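Local atomic coordinates of isoaspartyl dipeptidase (Fervidobacterium islandicum, PDB entry 7CDH), a protein that probably hydrolyses isoaspartyl (beta-aspartyl) dipeptides as a zinc-dependent peptidase of the amidohydrolase family, consistent with a role in protein repair. Residues A111-L116 and T123-G128. Sequence-based numbering, arbitrary orientation.
Sequences AKAKSL and TFIYTG
Thr123 and Ala113 make most of this junction, where the strand segment 123-127 runs back along helix segment 111-116, nearly antiparallel (169°), the two axes 8.0 Å apart at closest approach. The Thr123 hydroxyl OG1 donates to the carbonyl O of Ala113 at 2.8 Å, approaching from above the carbonyl plane, 48° out of it. With chi1 at 62°, OG1 sits between the backbone N and carbonyl carbon of Thr123, while CG2 lies anti to the carbonyl carbon, beside the backbone N. That methyl lies by the same Ala113 oxygen and rests against Leu116 CB at 3.7 Å. Two residues along the strand, Ile125 presents its branch methyl CG2 to Ala113 CB, 3.5 Å away; its side chain also touches Leu109 of the same helix. Together with strand 90-95, which pairs in parallel with 122-127, these elements form a beta-alpha-beta crossover of the TIM-barrel-like amidohydrolase fold. Chemically, the joint is a small apolar contact of Ala113, Leu116, Ile125 and the Thr123 methyl with one buried hydroxyl-to-carbonyl hydrogen bond within it; the threonine proton goes to the helix carbonyl, so OG1 can probably accept from its second partner, Lys150 NZ.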
ATOM      1  N   ALA A 111      17.865  15.737 -10.812  1.00 30.85           N
ATOM      2  CA  ALA A 111      18.272  15.717 -12.238  1.00 30.86           C
ATOM      3  C   ALA A 111      18.916  17.071 -12.575  1.00 27.20           C
ATOM      4  O   ALA A 111      20.005  17.056 -13.156  1.00 24.94           O
ATOM      5  CB  ALA A 111      17.096  15.408 -13.149  1.00 27.19           C
ATOM      6  N   LYS A 112      18.252  18.179 -12.232  1.00 24.84           N
ATOM      7  CA  LYS A 112      18.784  19.557 -12.394  1.00 27.98           C
ATOM      8  C   LYS A 112      20.119  19.708 -11.657  1.00 28.45           C
ATOM      9  O   LYS A 112      21.079  20.150 -12.305  1.00 27.10           O
ATOM     10  CB  LYS A 112      17.804  20.603 -11.881  1.00 30.26           C
ATOM     11  CG  LYS A 112      18.259  22.041 -12.075  1.00 32.61           C
ATOM     12  CD  LYS A 112      18.755  22.337 -13.469  1.00 30.95           C
ATOM     13  CE  LYS A 112      18.607  23.799 -13.829  1.00 31.23           C
ATOM     14  NZ  LYS A 112      19.215  24.107 -15.147  1.00 32.23           N
ATOM     15  N   ALA A 113      20.208  19.274 -10.395  1.00 28.86           N
ATOM     16  CA  ALA A 113      21.472  19.321  -9.621  1.00 28.72           C
ATOM     17  C   ALA A 113      22.574  18.554 -10.365  1.00 27.07           C
ATOM     18  O   ALA A 113      23.749  18.986 -10.322  1.00 25.46           O
ATOM     19  CB  ALA A 113      21.298  18.817  -8.210  1.00 26.92           C
ATOM     20  N   LYS A 114      22.227  17.466 -11.026  1.00 28.06           N
ATOM     21  CA  LYS A 114      23.223  16.617 -11.743  1.00 30.90           C
ATOM     22  C   LYS A 114      23.667  17.308 -13.029  1.00 33.94           C
ATOM     23  O   LYS A 114      24.865  17.170 -13.377  1.00 37.42           O
ATOM     24  CB  LYS A 114      22.667  15.246 -12.120  1.00 29.94           C
ATOM     25  CG  LYS A 114      22.657  14.264 -10.969  1.00 31.36           C
ATOM     26  CD  LYS A 114      24.027  13.842 -10.635  1.00 33.74           C
ATOM     27  CE  LYS A 114      24.098  12.631  -9.753  1.00 39.59           C
ATOM     28  NZ  LYS A 114      25.242  11.786 -10.160  1.00 45.40           N
ATOM     29  N   SER A 115      22.764  18.019 -13.705  1.00 31.03           N
ATOM     30  CA  SER A 115      23.139  18.655 -14.980  1.00 34.94           C
ATOM     31  C   SER A 115      23.968  19.922 -14.699  1.00 33.96           C
ATOM     32  O   SER A 115      24.941  20.152 -15.454  1.00 31.79           O
ATOM     33  CB  SER A 115      21.970  18.895 -15.888  1.00 30.73           C
ATOM     34  OG  SER A 115      21.122  19.855 -15.352  1.00 34.22           O
ATOM     35  N   LEU A 116      23.603  20.722 -13.694  1.00 30.74           N
ATOM     36  CA  LEU A 116      24.464  21.836 -13.233  1.00 30.89           C
ATOM     37  C   LEU A 116      25.850  21.266 -12.911  1.00 30.27           C
ATOM     38  O   LEU A 116      26.817  21.846 -13.335  1.00 33.72           O
ATOM     39  CB  LEU A 116      23.835  22.525 -12.028  1.00 30.15           C
ATOM     40  CG  LEU A 116      22.538  23.266 -12.325  1.00 28.67           C
ATOM     41  CD1 LEU A 116      21.913  23.819 -11.052  1.00 28.90           C
ATOM     42  CD2 LEU A 116      22.778  24.378 -13.300  1.00 26.93           C
ATOM     43  N   THR A 123      26.929  20.991  -6.592  1.00 27.90           N
ATOM     44  CA  THR A 123      25.488  21.038  -6.232  1.00 28.13           C
ATOM     45  C   THR A 123      25.190  20.047  -5.119  1.00 27.51           C
ATOM     46  O   THR A 123      25.740  18.931  -5.147  1.00 25.83           O
ATOM     47  CB  THR A 123      24.605  20.676  -7.427  1.00 26.75           C
ATOM     48  OG1 THR A 123      24.928  19.332  -7.814  1.00 25.92           O
ATOM     49  CG2 THR A 123      24.861  21.601  -8.577  1.00 27.83           C
ATOM     50  N   PHE A 124      24.275  20.436  -4.242  1.00 25.66           N
ATOM     51  CA  PHE A 124      23.693  19.570  -3.201  1.00 25.74           C
ATOM     52  C   PHE A 124      22.223  19.929  -3.152  1.00 25.88           C
ATOM     53  O   PHE A 124      21.832  21.005  -3.632  1.00 25.33           O
ATOM     54  CB  PHE A 124      24.385  19.752  -1.849  1.00 27.49           C
ATOM     55  CG  PHE A 124      25.881  19.621  -1.946  1.00 28.60           C
ATOM     56  CD1 PHE A 124      26.658  20.704  -2.294  1.00 27.36           C
ATOM     57  CD2 PHE A 124      26.496  18.387  -1.798  1.00 30.15           C
ATOM     58  CE1 PHE A 124      28.021  20.558  -2.506  1.00 29.72           C
ATOM     59  CE2 PHE A 124      27.871  18.259  -1.915  1.00 27.96           C
ATOM     60  CZ  PHE A 124      28.627  19.340  -2.295  1.00 28.96           C
ATOM     61  N   ILE A 125      21.418  19.041  -2.595  1.00 25.56           N
ATOM     62  CA  ILE A 125      19.966  19.307  -2.540  1.00 26.86           C
ATOM     63  C   ILE A 125      19.504  18.986  -1.130  1.00 26.05           C
ATOM     64  O   ILE A 125      20.167  18.227  -0.446  1.00 26.48           O
ATOM     65  CB  ILE A 125      19.236  18.506  -3.638  1.00 27.39           C
ATOM     66  CG1 ILE A 125      19.302  16.999  -3.410  1.00 26.32           C
ATOM     67  CG2 ILE A 125      19.801  18.858  -5.009  1.00 28.63           C
ATOM     68  CD1 ILE A 125      18.373  16.231  -4.289  1.00 27.64           C
ATOM     69  N   TYR A 126      18.385  19.561  -0.759  1.00 27.55           N
ATOM     70  CA  TYR A 126      17.507  19.077   0.315  1.00 29.17           C
ATOM     71  C   TYR A 126      16.478  18.110  -0.268  1.00 26.14           C
ATOM     72  O   TYR A 126      16.113  18.216  -1.436  1.00 28.08           O
ATOM     73  CB  TYR A 126      16.772  20.265   0.924  1.00 33.20           C
ATOM     74  CG  TYR A 126      17.640  21.302   1.585  1.00 36.48           C
ATOM     75  CD1 TYR A 126      17.991  21.176   2.906  1.00 43.88           C
ATOM     76  CD2 TYR A 126      18.040  22.443   0.926  1.00 37.70           C
ATOM     77  CE1 TYR A 126      18.726  22.152   3.555  1.00 46.60           C
ATOM     78  CE2 TYR A 126      18.773  23.430   1.554  1.00 39.17           C
ATOM     79  CZ  TYR A 126      19.111  23.283   2.877  1.00 40.52           C
ATOM     80  OH  TYR A 126      19.816  24.222   3.547  1.00 40.58           O
ATOM     81  N   THR A 127      15.981  17.230   0.582  1.00 27.05           N
ATOM     82  CA  THR A 127      14.724  16.487   0.392  1.00 27.70           C
ATOM     83  C   THR A 127      13.647  17.303   1.075  1.00 28.96           C
ATOM     84  O   THR A 127      13.986  18.343   1.659  1.00 30.77           O
ATOM     85  CB  THR A 127      14.818  15.052   0.896  1.00 29.74           C
ATOM     86  OG1 THR A 127      13.523  14.577   0.568  1.00 32.61           O
ATOM     87  CG2 THR A 127      15.076  14.899   2.379  1.00 32.98           C
ATOM     88  N   GLY A 128      12.393  16.886   0.976  1.00 28.49           N
ATOM     89  CA  GLY A 128      11.261  17.671   1.514  1.00 24.87           C
ATOM     90  C   GLY A 128      10.980  18.920   0.708  1.00 25.76           C
ATOM     91  O   GLY A 128      11.560  19.086  -0.384  1.00 26.63           O
TER